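Local structure of beta-glucosidase (Saccharopolyspora erythraea D, 5M6G) at residues 558-563 with 581-586; 405-410 with 575-580; 52-57 with 372-377; 48-53 with 381-386. The protein probably hydrolyses terminal, non-reducing beta-D-glucosyl residues and releases beta-D-glucose, as a member of glycosyl hydrolase family 3. All blocks are in the same frame, centred on the assembly; numbering follows the deposited sequence.

Helix 47-57, near the N terminus of the modelled chain, starts two long closures. Contact 3 returns to it from helix 363-379 and contact 4 from the loop just beyond that helix; contact 4 starts slightly earlier and closes slightly later, so it loosely encloses contact 3, with Asp52 and Asp53 shared and centres 7 Å apart. Both tie the start of the TIM-barrel-type N-terminal domain to its last helix. The other two follow from helix 399-412 onward. Contact 2 joins that helix to residues 575-580, and contact 1 joins strand 555-560 and the residues after it to residues 581-586, so their segments alternate and the two cross. They touch where Pro562 meets Val409, far from contacts 3 and 4.

Contact 1: residues 558-563 with 581-586; sequences ASWLPG and GKLPMT
Trp560, on strand 555-560, has its backbone at a positive phi of 62°, and its indole reaches across to Leu583 and Pro584 in an irregular run that follows helix 567-573. No hydrogen bond links the two segments; the junction is apolar. The CZ2-CH2 side of the six-membered ring does the touching: Trp560 CZ2 lies 3.7 Å from Leu583 CD2, with CH2 of the same indole 3.9 Å from that methyl. Leu583 CD2 sits at the ring's edge, near its plane, and the two side chains run at roughly right angles. Pro584 comes from the direction opposite to the indole and brings its CD to 4.1 Å from Trp560 CZ2, oblique to the ring. The indole swings out beside its own backbone nitrogen, CG lying opposite the carbonyl carbon (chi1 -45°). Strand 555-560 belongs to the mixed sheet of the family 3 C-terminal domain, flanked by the antiparallel strand 414-418 and the parallel strand 534-539, and Trp560 thus links the sheet to the chain running towards the C terminus. Over one face of the indole lies Ala558 CB from two residues earlier. Val414 of the neighbouring strand touches both Trp560 and Leu583, while Ile147 and Ala151 of helix 146-152 pack on the indole, Ala151 reaching Pro584 as well.

Contact 2: residues 405-410 with 575-580; sequences ARQAVR and GDHNPT
Arg410 of helix 399-412 lies against His577 in the loop after helix 567-573, a surface contact joining helix 399-412, which leads into edge strand 414-418, to a loop of the C-terminal domain. The arginine CB stands over one face of the imidazole, 3.9 Å from the His577 ring centroid and 16° off the ring normal: a CH-pi contact. Farther out, Arg410 CG and CD each lie 4.0 Å from His577 CB, the stem running extended past the base of the ring. Arg410 NE then makes a salt bridge with OD2 of Asp571 in helix 567-573, an oxygen that Arg406 NE also holds. At the tip, Arg410 NH1 turns back to OE1 of Gln407, one turn earlier on the same helix, its partner in the guanidinium plane; this 2.5 Å separation is short for such a bond and its exact length is doubtful. His577 leaves its backbone with CG opposite the nitrogen (chi1 -179°), which turns one face of the ring to Arg410 CB. NE2 of His577 donates in the ring plane to Thr580 OG1 at 3.0 Å and so fixes the ring's rotation. One water completes the contact, donating to Arg410 O at 2.7 Å and accepting from Thr580 N at 2.8 Å.

Contact 3: residues 52-57 with 372-377; sequences DDLMAR and RILTKK
Leu374 projects from helix 363-379 towards Leu54 and Met55 of helix 47-57; its CD1 meets both residues, its CD2 only Leu54 of the two. CD1 of Leu374 takes the closest contact, 3.5 Å from Met55 CG, with Met55 SD a looser neighbour at 4.2 Å. The other methyl, Leu374 CD2, faces Leu54 CD2 at 3.9 Å, and these two leucine side chains run at about a right angle. Leu54 sends its branch out opposite the backbone nitrogen (chi1 179°), whereas Met55 and Leu374 both fold theirs back beside the nitrogen; neighbouring residues of helix 47-57 both reach the same leucine. In the next shell, Met55 also rests on Asn370 and Arg371, about a turn back along helix 363-379, and on Asp367 two turns back, Leu54 on Phe378 a turn onward, and Leu374 on Gln66 of helix 60-66. Farther out, Arg57 grips Asp53 side-on one turn earlier: its NE reaches Asp53 OD2 at 2.8 Å, from above the carboxylate plane, and its NH2 reaches Asp53 OD1 at 3.2 Å on the syn lone pair. Asp53 OD2 also accepts from Tyr40 N. Far from the annotated sites, this is helix-on-helix packing in the TIM-barrel-type N-terminal domain, where a helix preceding the first strand lies on its last helix.

Contact 4: residues 48-53 with 381-386; sequences PDRVDD and GLFERP
NH2 of Arg50 is held by two acceptors, Glu384 OE2 at 2.7 Å and the backbone oxygen of Tyr40. The salt bridge joins helix 47-57 to the loop that leaves helix 363-379 through a Schellman motif closed by Gly381, so the first helix of the TIM-barrel-type N-terminal domain is tied to the exit from its last. Arg50 meets the carboxylate end-on, one nitrogen to each oxygen. Arg50 NH1 gives Glu384 OE1 the straighter bond, 3.0 Å long with an N-H...O angle of 171°, but comes from above the carboxylate plane; NH2 uses the syn lone pair of OE2. The two flat groups are turned 44° against each other, so the end-on salt bridge is not coplanar. A bend at chi2 (65°) folds the Glu384 carboxylate back towards the arginine. Just before it in the chain, Phe383 brings its CB to 3.6 Å from Arg50 NH2, while its ring stacks with that of Phe378, which also touches the Arg50 side chain. The turn carrying Phe383 and Glu384 is closed by Gly381 O, which accepts from Glu384 N at 3.0 Å and from Arg385 N at 2.8 Å.

Contact 1: residues 558-563 with 581-586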
loop_
_atom_site.group_PDB
_atom_site.type_symbol
_atom_site.label_atom_id
_atom_site.label_comp_id
_atom_site.label_asym_id
_atom_site.label_seq_id
_atom_site.Cartn_x
_atom_site.Cartn_y
_atom_site.Cartn_z
ATOM N N ALA A 558 6.722 8.145 18.192
ATOM C CA ALA A 558 6.765 7.863 16.759
ATOM C C ALA A 558 5.342 7.615 16.275
ATOM O O ALA A 558 4.674 6.693 16.749
ATOM C CB ALA A 558 7.652 6.653 16.461
ATOM N N SER A 559 4.878 8.435 15.334
ATOM C CA SER A 559 3.502 8.359 14.866
ATOM C C SER A 559 3.361 7.753 13.481
ATOM O O SER A 559 2.233 7.445 13.075
ATOM C CB SER A 559 2.856 9.754 14.867
ATOM O OG SER A 559 2.704 10.228 16.193
ATOM N N TRP A 560 4.460 7.581 12.754
ATOM C CA TRP A 560 4.478 6.974 11.401
ATOM C C TRP A 560 3.646 7.876 10.476
ATOM O O TRP A 560 3.835 9.102 10.494
ATOM C CB TRP A 560 4.047 5.520 11.462
ATOM C CG TRP A 560 4.694 4.781 12.578
ATOM C CD1 TRP A 560 4.085 4.275 13.686
ATOM C CD2 TRP A 560 6.096 4.505 12.724
ATOM N NE1 TRP A 560 5.020 3.688 14.515
ATOM C CE2 TRP A 560 6.261 3.809 13.942
ATOM C CE3 TRP A 560 7.221 4.760 11.932
ATOM C CZ2 TRP A 560 7.511 3.359 14.388
ATOM C CZ3 TRP A 560 8.467 4.324 12.382
ATOM C CH2 TRP A 560 8.598 3.628 13.602
ATOM N N LEU A 561 2.765 7.318 9.637
ATOM C CA LEU A 561 1.917 8.088 8.725
ATOM C C LEU A 561 0.478 7.710 9.031
ATOM O O LEU A 561 -0.087 6.803 8.392
ATOM C CB LEU A 561 2.265 7.811 7.263
ATOM C CG LEU A 561 3.729 8.079 6.920
ATOM C CD1 LEU A 561 4.096 7.472 5.554
ATOM C CD2 LEU A 561 4.023 9.575 6.973
ATOM N N PRO A 562 -0.156 8.381 10.002
ATOM C CA PRO A 562 -1.388 7.839 10.598
ATOM C C PRO A 562 -2.631 7.963 9.742
ATOM O O PRO A 562 -3.620 7.285 10.038
ATOM C CB PRO A 562 -1.542 8.653 11.896
ATOM C CG PRO A 562 -0.761 9.904 11.664
ATOM C CD PRO A 562 0.387 9.522 10.757
ATOM N N GLY A 563 -2.631 8.798 8.709
ATOM C CA GLY A 563 -3.789 8.874 7.843
ATOM C C GLY A 563 -4.754 9.990 8.198
ATOM O O GLY A 563 -4.352 11.027 8.732
ATOM N N GLY A 581 1.945 0.338 20.910
ATOM C CA GLY A 581 2.759 0.015 19.748
ATOM C C GLY A 581 4.187 -0.359 20.111
ATOM O O GLY A 581 4.750 0.102 21.104
ATOM N N LYS A 582 4.779 -1.216 19.274
ATOM C CA LYS A 582 6.177 -1.608 19.386
ATOM C C LYS A 582 6.855 -1.381 18.043
ATOM O O LYS A 582 6.207 -1.429 16.993
ATOM C CB LYS A 582 6.331 -3.083 19.796
ATOM C CG LYS A 582 5.504 -3.504 21.000
ATOM C CD LYS A 582 5.976 -2.802 22.267
ATOM C CE LYS A 582 5.209 -3.291 23.494
ATOM N NZ LYS A 582 5.797 -2.782 24.773
ATOM N N LEU A 583 8.159 -1.131 18.078
ATOM C CA LEU A 583 8.899 -0.864 16.852
ATOM C C LEU A 583 8.852 -2.046 15.891
ATOM O O LEU A 583 9.254 -3.161 16.263
ATOM C CB LEU A 583 10.352 -0.525 17.153
ATOM C CG LEU A 583 10.633 0.886 17.670
ATOM C CD1 LEU A 583 12.140 1.160 17.635
ATOM C CD2 LEU A 583 9.878 1.934 16.860
ATOM N N PRO A 584 8.390 -1.846 14.655
ATOM C CA PRO A 584 8.472 -2.894 13.632
ATOM C C PRO A 584 9.767 -2.884 12.835
ATOM O O PRO A 584 10.015 -3.831 12.077
ATOM C CB PRO A 584 7.275 -2.554 12.727
ATOM C CG PRO A 584 7.230 -1.045 12.784
ATOM C CD PRO A 584 7.570 -0.695 14.218
ATOM N N MET A 585 10.566 -1.820 12.944
ATOM C CA MET A 585 11.905 -1.750 12.372
ATOM C C MET A 585 12.878 -1.399 13.487
ATOM O O MET A 585 12.524 -0.686 14.431
ATOM C CB MET A 585 12.032 -0.686 11.249
ATOM C CG MET A 585 11.515 -1.074 9.848
ATOM S SD MET A 585 9.732 -1.280 9.828
ATOM C CE MET A 585 9.312 -1.307 8.074
ATOM N N THR A 586 14.104 -1.902 13.372
ATOM C CA THR A 586 15.171 -1.513 14.286
ATOM C C THR A 586 15.578 -0.063 14.021
ATOM O O THR A 586 15.748 0.345 12.870
ATOM C CB THR A 586 16.365 -2.455 14.107
ATOM O OG1 THR A 586 15.988 -3.787 14.485
ATOM C CG2 THR A 586 17.528 -2.019 14.957
#

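Contact 2: residues 405-410 with 575-580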
loop_
_atom_site.group_PDB
_atom_site.type_symbol
_atom_site.label_atom_id
_atom_site.label_comp_id
_atom_site.label_asym_id
_atom_site.label_seq_id
_atom_site.Cartn_x
_atom_site.Cartn_y
_atom_site.Cartn_z
ATOM N N ALA A 405 -10.213 3.492 11.903
ATOM C CA ALA A 405 -8.939 4.093 11.543
ATOM C C ALA A 405 -8.302 4.772 12.747
ATOM O O ALA A 405 -7.099 4.635 12.979
ATOM C CB ALA A 405 -9.139 5.095 10.413
ATOM N N ARG A 406 -9.102 5.517 13.514
ATOM C CA ARG A 406 -8.607 6.154 14.729
ATOM C C ARG A 406 -8.027 5.128 15.696
ATOM O O ARG A 406 -7.017 5.389 16.367
ATOM C CB ARG A 406 -9.752 6.935 15.383
ATOM C CG ARG A 406 -9.349 7.764 16.591
ATOM C CD ARG A 406 -10.550 8.514 17.152
ATOM N NE ARG A 406 -10.193 9.241 18.372
ATOM C CZ ARG A 406 -11.062 9.908 19.128
ATOM N NH1 ARG A 406 -12.339 9.933 18.793
ATOM N NH2 ARG A 406 -10.658 10.535 20.229
ATOM N N GLN A 407 -8.664 3.963 15.802
ATOM C CA GLN A 407 -8.126 2.935 16.679
ATOM C C GLN A 407 -6.777 2.445 16.161
ATOM O O GLN A 407 -5.859 2.181 16.948
ATOM C CB GLN A 407 -9.135 1.788 16.825
ATOM C CG GLN A 407 -8.674 0.661 17.767
ATOM C CD GLN A 407 -8.524 1.117 19.217
ATOM O OE1 GLN A 407 -9.166 2.078 19.649
ATOM N NE2 GLN A 407 -7.676 0.423 19.974
ATOM N N ALA A 408 -6.620 2.374 14.834
ATOM C CA ALA A 408 -5.331 1.984 14.267
ATOM C C ALA A 408 -4.281 3.065 14.495
ATOM O O ALA A 408 -3.117 2.756 14.780
ATOM C CB ALA A 408 -5.479 1.684 12.774
ATOM N N VAL A 409 -4.668 4.341 14.373
ATOM C CA VAL A 409 -3.748 5.424 14.712
ATOM C C VAL A 409 -3.241 5.255 16.139
ATOM O O VAL A 409 -2.027 5.256 16.389
ATOM C CB VAL A 409 -4.425 6.794 14.520
ATOM C CG1 VAL A 409 -3.495 7.915 15.033
ATOM C CG2 VAL A 409 -4.801 7.004 13.053
ATOM N N ARG A 410 -4.167 5.092 17.092
ATOM C CA ARG A 410 -3.810 4.908 18.500
ATOM C C ARG A 410 -2.783 3.800 18.669
ATOM O O ARG A 410 -1.715 3.997 19.259
ATOM C CB ARG A 410 -5.051 4.556 19.327
ATOM C CG ARG A 410 -5.987 5.669 19.631
ATOM C CD ARG A 410 -7.274 5.101 20.206
ATOM N NE ARG A 410 -8.361 6.063 20.098
ATOM C CZ ARG A 410 -9.617 5.737 19.823
ATOM N NH1 ARG A 410 -9.948 4.467 19.623
ATOM N NH2 ARG A 410 -10.542 6.684 19.744
ATOM N N GLY A 575 -3.193 10.332 27.196
ATOM C CA GLY A 575 -3.426 9.175 28.032
ATOM C C GLY A 575 -4.774 8.509 27.886
ATOM O O GLY A 575 -5.096 7.639 28.702
ATOM N N ASP A 576 -5.580 8.893 26.890
ATOM C CA ASP A 576 -6.792 8.129 26.596
ATOM C C ASP A 576 -6.462 6.729 26.082
ATOM O O ASP A 576 -7.203 5.777 26.355
ATOM C CB ASP A 576 -7.671 8.888 25.596
ATOM C CG ASP A 576 -8.285 10.135 26.204
ATOM O OD1 ASP A 576 -8.559 10.111 27.421
ATOM O OD2 ASP A 576 -8.483 11.136 25.480
ATOM N N HIS A 577 -5.357 6.581 25.353
ATOM C CA HIS A 577 -4.831 5.279 24.954
ATOM C C HIS A 577 -3.422 5.154 25.522
ATOM O O HIS A 577 -2.519 5.889 25.112
ATOM C CB HIS A 577 -4.825 5.127 23.428
ATOM C CG HIS A 577 -4.327 3.799 22.960
ATOM N ND1 HIS A 577 -5.118 2.673 22.947
ATOM C CD2 HIS A 577 -3.104 3.405 22.527
ATOM C CE1 HIS A 577 -4.416 1.645 22.501
ATOM N NE2 HIS A 577 -3.188 2.063 22.243
ATOM N N ASN A 578 -3.244 4.258 26.483
ATOM C CA ASN A 578 -1.918 3.919 26.988
ATOM C C ASN A 578 -1.137 3.260 25.855
ATOM O O ASN A 578 -1.573 2.220 25.347
ATOM C CB ASN A 578 -2.054 2.979 28.182
ATOM C CG ASN A 578 -0.778 2.859 29.007
ATOM O OD1 ASN A 578 0.283 3.352 28.631
ATOM N ND2 ASN A 578 -0.884 2.178 30.143
ATOM N N PRO A 579 -0.007 3.821 25.424
ATOM C CA PRO A 579 0.657 3.337 24.203
ATOM C C PRO A 579 0.903 1.837 24.221
ATOM O O PRO A 579 1.418 1.279 25.192
ATOM C CB PRO A 579 1.980 4.109 24.188
ATOM C CG PRO A 579 1.764 5.283 25.037
ATOM C CD PRO A 579 0.723 4.937 26.046
ATOM N N THR A 580 0.538 1.184 23.122
ATOM C CA THR A 580 0.732 -0.244 22.968
ATOM C C THR A 580 1.643 -0.605 21.803
ATOM O O THR A 580 2.082 -1.757 21.722
ATOM C CB THR A 580 -0.623 -0.942 22.780
ATOM O OG1 THR A 580 -1.386 -0.238 21.789
ATOM C CG2 THR A 580 -1.397 -0.950 24.091
HETATM O O HOH W 1 0.181 2.960 20.955
#

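Contact 3: residues 52-57 with 372-377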
loop_
_atom_site.group_PDB
_atom_site.type_symbol
_atom_site.label_atom_id
_atom_site.label_comp_id
_atom_site.label_asym_id
_atom_site.label_seq_id
_atom_site.Cartn_x
_atom_site.Cartn_y
_atom_site.Cartn_z
ATOM N N ASP A 52 -13.823 -23.439 -18.717
ATOM C CA ASP A 52 -13.582 -24.304 -19.877
ATOM C C ASP A 52 -14.475 -23.926 -21.055
ATOM O O ASP A 52 -14.012 -23.851 -22.202
ATOM C CB ASP A 52 -13.810 -25.766 -19.496
ATOM C CG ASP A 52 -12.691 -26.335 -18.642
ATOM O OD1 ASP A 52 -11.617 -25.701 -18.557
ATOM O OD2 ASP A 52 -12.886 -27.429 -18.061
ATOM N N ASP A 53 -15.762 -23.687 -20.797
ATOM C CA ASP A 53 -16.687 -23.404 -21.889
ATOM C C ASP A 53 -16.365 -22.074 -22.557
ATOM O O ASP A 53 -16.359 -21.973 -23.788
ATOM C CB ASP A 53 -18.123 -23.400 -21.375
ATOM C CG ASP A 53 -19.109 -23.141 -22.471
ATOM O OD1 ASP A 53 -19.320 -24.064 -23.279
ATOM O OD2 ASP A 53 -19.640 -22.014 -22.543
ATOM N N LEU A 54 -16.108 -21.034 -21.753
ATOM C CA LEU A 54 -15.751 -19.733 -22.307
ATOM C C LEU A 54 -14.479 -19.821 -23.142
ATOM O O LEU A 54 -14.444 -19.359 -24.285
ATOM C CB LEU A 54 -15.584 -18.713 -21.174
ATOM C CG LEU A 54 -15.193 -17.282 -21.551
ATOM C CD1 LEU A 54 -16.155 -16.690 -22.583
ATOM C CD2 LEU A 54 -15.122 -16.400 -20.291
ATOM N N MET A 55 -13.414 -20.412 -22.587
ATOM C CA MET A 55 -12.175 -20.499 -23.348
ATOM C C MET A 55 -12.350 -21.307 -24.626
ATOM O O MET A 55 -11.720 -20.995 -25.642
ATOM C CB MET A 55 -11.063 -21.083 -22.486
ATOM C CG MET A 55 -10.605 -20.094 -21.423
ATOM S SD MET A 55 -9.291 -20.693 -20.363
ATOM C CE MET A 55 -7.985 -20.971 -21.568
ATOM N N ALA A 56 -13.207 -22.328 -24.607
ATOM C CA ALA A 56 -13.448 -23.088 -25.834
ATOM C C ALA A 56 -13.990 -22.196 -26.941
ATOM O O ALA A 56 -13.757 -22.464 -28.126
ATOM C CB ALA A 56 -14.416 -24.240 -25.565
ATOM N N ARG A 57 -14.689 -21.118 -26.574
ATOM C CA ARG A 57 -15.290 -20.197 -27.534
ATOM C C ARG A 57 -14.390 -19.023 -27.907
ATOM O O ARG A 57 -14.734 -18.267 -28.824
ATOM C CB ARG A 57 -16.615 -19.659 -26.976
ATOM C CG ARG A 57 -17.596 -20.758 -26.607
ATOM C CD ARG A 57 -18.744 -20.241 -25.772
ATOM N NE ARG A 57 -19.574 -21.339 -25.292
ATOM C CZ ARG A 57 -20.558 -21.888 -25.995
ATOM N NH1 ARG A 57 -20.838 -21.434 -27.209
ATOM N NH2 ARG A 57 -21.264 -22.888 -25.483
ATOM N N ARG A 372 -6.241 -18.547 -15.390
ATOM C CA ARG A 372 -6.064 -17.874 -14.106
ATOM C C ARG A 372 -6.860 -16.568 -14.039
ATOM O O ARG A 372 -7.525 -16.298 -13.032
ATOM C CB ARG A 372 -4.577 -17.650 -13.857
ATOM C CG ARG A 372 -3.827 -18.961 -13.628
ATOM C CD ARG A 372 -2.332 -18.774 -13.656
ATOM N NE ARG A 372 -1.637 -20.022 -13.359
ATOM C CZ ARG A 372 -1.245 -20.384 -12.143
ATOM N NH1 ARG A 372 -1.473 -19.579 -11.107
ATOM N NH2 ARG A 372 -0.615 -21.546 -11.968
ATOM N N ILE A 373 -6.834 -15.762 -15.103
ATOM C CA ILE A 373 -7.575 -14.497 -15.094
ATOM C C ILE A 373 -9.076 -14.757 -15.054
ATOM O O ILE A 373 -9.801 -14.192 -14.226
ATOM C CB ILE A 373 -7.203 -13.636 -16.317
ATOM C CG1 ILE A 373 -5.745 -13.183 -16.278
ATOM C CG2 ILE A 373 -8.151 -12.437 -16.440
ATOM C CD1 ILE A 373 -5.184 -12.874 -17.671
ATOM N N LEU A 374 -9.569 -15.615 -15.957
ATOM C CA LEU A 374 -11.013 -15.819 -16.046
ATOM C C LEU A 374 -11.559 -16.464 -14.781
ATOM O O LEU A 374 -12.672 -16.145 -14.352
ATOM C CB LEU A 374 -11.356 -16.673 -17.269
ATOM C CG LEU A 374 -11.036 -16.023 -18.610
ATOM C CD1 LEU A 374 -11.217 -17.047 -19.736
ATOM C CD2 LEU A 374 -11.916 -14.784 -18.818
ATOM N N THR A 375 -10.792 -17.375 -14.170
ATOM C CA THR A 375 -11.242 -17.992 -12.926
ATOM C C THR A 375 -11.551 -16.935 -11.873
ATOM O O THR A 375 -12.594 -16.988 -11.213
ATOM C CB THR A 375 -10.188 -18.982 -12.421
ATOM O OG1 THR A 375 -10.156 -20.115 -13.302
ATOM C CG2 THR A 375 -10.514 -19.467 -11.013
ATOM N N LYS A 376 -10.671 -15.942 -11.730
ATOM C CA LYS A 376 -10.895 -14.897 -10.739
ATOM C C LYS A 376 -12.089 -14.024 -11.110
ATOM O O LYS A 376 -12.848 -13.595 -10.229
ATOM C CB LYS A 376 -9.625 -14.063 -10.583
ATOM C CG LYS A 376 -8.505 -14.844 -9.895
ATOM C CD LYS A 376 -8.865 -15.066 -8.419
ATOM C CE LYS A 376 -8.033 -16.177 -7.756
ATOM N NZ LYS A 376 -8.389 -17.560 -8.239
ATOM N N LYS A 377 -12.290 -13.763 -12.404
ATOM C CA LYS A 377 -13.485 -13.022 -12.812
ATOM C C LYS A 377 -14.763 -13.773 -12.443
ATOM O O LYS A 377 -15.721 -13.169 -11.947
ATOM C CB LYS A 377 -13.437 -12.724 -14.310
ATOM C CG LYS A 377 -12.353 -11.722 -14.695
ATOM C CD LYS A 377 -12.444 -11.349 -16.177
ATOM C CE LYS A 377 -11.545 -10.181 -16.518
ATOM N NZ LYS A 377 -11.788 -9.685 -17.909
#

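Contact 4: residues 48-53 with 381-386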
loop_
_atom_site.group_PDB
_atom_site.type_symbol
_atom_site.label_atom_id
_atom_site.label_comp_id
_atom_site.label_asym_id
_atom_site.label_seq_id
_atom_site.Cartn_x
_atom_site.Cartn_y
_atom_site.Cartn_z
ATOM N N PRO A 48 -14.653 -23.914 -12.764
ATOM C CA PRO A 48 -13.782 -24.483 -13.809
ATOM C C PRO A 48 -14.535 -24.921 -15.061
ATOM O O PRO A 48 -13.980 -24.818 -16.164
ATOM C CB PRO A 48 -13.116 -25.676 -13.105
ATOM C CG PRO A 48 -13.205 -25.391 -11.675
ATOM C CD PRO A 48 -14.509 -24.647 -11.492
ATOM N N ASP A 49 -15.780 -25.394 -14.928
ATOM C CA ASP A 49 -16.573 -25.750 -16.111
ATOM C C ASP A 49 -16.988 -24.513 -16.900
ATOM O O ASP A 49 -17.062 -24.551 -18.137
ATOM C CB ASP A 49 -17.810 -26.550 -15.706
ATOM C CG ASP A 49 -17.463 -27.847 -14.998
ATOM O OD1 ASP A 49 -16.335 -28.352 -15.186
ATOM O OD2 ASP A 49 -18.321 -28.359 -14.250
ATOM N N ARG A 50 -17.293 -23.415 -16.198
ATOM C CA ARG A 50 -17.597 -22.158 -16.873
ATOM C C ARG A 50 -16.372 -21.620 -17.602
ATOM O O ARG A 50 -16.477 -21.148 -18.741
ATOM C CB ARG A 50 -18.111 -21.127 -15.858
ATOM C CG ARG A 50 -19.388 -21.565 -15.130
ATOM C CD ARG A 50 -19.927 -20.461 -14.203
ATOM N NE ARG A 50 -20.513 -19.344 -14.943
ATOM C CZ ARG A 50 -21.006 -18.250 -14.361
ATOM N NH1 ARG A 50 -20.969 -18.131 -13.036
ATOM N NH2 ARG A 50 -21.526 -17.276 -15.097
ATOM N N VAL A 51 -15.208 -21.674 -16.951
ATOM C CA VAL A 51 -13.958 -21.275 -17.588
ATOM C C VAL A 51 -13.691 -22.118 -18.834
ATOM O O VAL A 51 -13.350 -21.594 -19.898
ATOM C CB VAL A 51 -12.800 -21.380 -16.582
ATOM C CG1 VAL A 51 -11.479 -21.221 -17.302
ATOM C CG2 VAL A 51 -12.964 -20.314 -15.480
ATOM N N ASP A 52 -13.823 -23.439 -18.717
ATOM C CA ASP A 52 -13.582 -24.304 -19.877
ATOM C C ASP A 52 -14.475 -23.926 -21.055
ATOM O O ASP A 52 -14.012 -23.851 -22.202
ATOM C CB ASP A 52 -13.810 -25.766 -19.496
ATOM C CG ASP A 52 -12.691 -26.335 -18.642
ATOM O OD1 ASP A 52 -11.617 -25.701 -18.557
ATOM O OD2 ASP A 52 -12.886 -27.429 -18.061
ATOM N N ASP A 53 -15.762 -23.687 -20.797
ATOM C CA ASP A 53 -16.687 -23.404 -21.889
ATOM C C ASP A 53 -16.365 -22.074 -22.557
ATOM O O ASP A 53 -16.359 -21.973 -23.788
ATOM C CB ASP A 53 -18.123 -23.400 -21.375
ATOM C CG ASP A 53 -19.109 -23.141 -22.471
ATOM O OD1 ASP A 53 -19.320 -24.064 -23.279
ATOM O OD2 ASP A 53 -19.640 -22.014 -22.543
ATOM N N GLY A 381 -17.716 -13.009 -9.143
ATOM C CA GLY A 381 -19.116 -12.811 -9.443
ATOM C C GLY A 381 -19.385 -11.819 -10.546
ATOM O O GLY A 381 -20.532 -11.402 -10.712
ATOM N N LEU A 382 -18.365 -11.462 -11.334
ATOM C CA LEU A 382 -18.507 -10.401 -12.329
ATOM C C LEU A 382 -19.445 -10.789 -13.461
ATOM O O LEU A 382 -20.022 -9.906 -14.111
ATOM C CB LEU A 382 -17.136 -10.029 -12.900
ATOM C CG LEU A 382 -16.221 -9.303 -11.908
ATOM C CD1 LEU A 382 -14.828 -9.082 -12.510
ATOM C CD2 LEU A 382 -16.841 -7.978 -11.487
ATOM N N PHE A 383 -19.590 -12.086 -13.739
ATOM C CA PHE A 383 -20.499 -12.508 -14.798
ATOM C C PHE A 383 -21.956 -12.438 -14.358
ATOM O O PHE A 383 -22.851 -12.484 -15.208
ATOM C CB PHE A 383 -20.170 -13.936 -15.260
ATOM C CG PHE A 383 -18.922 -14.047 -16.101
ATOM C CD1 PHE A 383 -17.663 -14.077 -15.512
ATOM C CD2 PHE A 383 -19.011 -14.151 -17.482
ATOM C CE1 PHE A 383 -16.513 -14.199 -16.289
ATOM C CE2 PHE A 383 -17.867 -14.272 -18.265
ATOM C CZ PHE A 383 -16.620 -14.294 -17.674
ATOM N N GLU A 384 -22.210 -12.341 -13.056
ATOM C CA GLU A 384 -23.550 -12.205 -12.499
ATOM C C GLU A 384 -23.852 -10.783 -12.046
ATOM O O GLU A 384 -24.963 -10.294 -12.268
ATOM C CB GLU A 384 -23.730 -13.161 -11.311
ATOM C CG GLU A 384 -24.048 -14.605 -11.699
ATOM C CD GLU A 384 -22.912 -15.282 -12.440
ATOM O OE1 GLU A 384 -21.838 -15.516 -11.843
ATOM O OE2 GLU A 384 -23.090 -15.575 -13.637
ATOM N N ARG A 385 -22.876 -10.104 -11.439
ATOM C CA ARG A 385 -23.055 -8.777 -10.833
ATOM C C ARG A 385 -21.897 -7.888 -11.262
ATOM O O ARG A 385 -20.936 -7.695 -10.505
ATOM C CB ARG A 385 -23.116 -8.875 -9.308
ATOM C CG ARG A 385 -24.319 -9.638 -8.780
ATOM C CD ARG A 385 -24.135 -10.042 -7.322
ATOM N NE ARG A 385 -23.145 -11.107 -7.180
ATOM C CZ ARG A 385 -23.381 -12.385 -7.469
ATOM N NH1 ARG A 385 -24.577 -12.762 -7.914
ATOM N NH2 ARG A 385 -22.426 -13.287 -7.312
ATOM N N PRO A 386 -21.940 -7.348 -12.479
ATOM C CA PRO A 386 -20.774 -6.620 -12.999
ATOM C C PRO A 386 -20.637 -5.174 -12.536
ATOM O O PRO A 386 -19.560 -4.593 -12.726
ATOM C CB PRO A 386 -20.992 -6.679 -14.517
ATOM C CG PRO A 386 -22.455 -6.787 -14.666
ATOM C CD PRO A 386 -22.895 -7.678 -13.550
#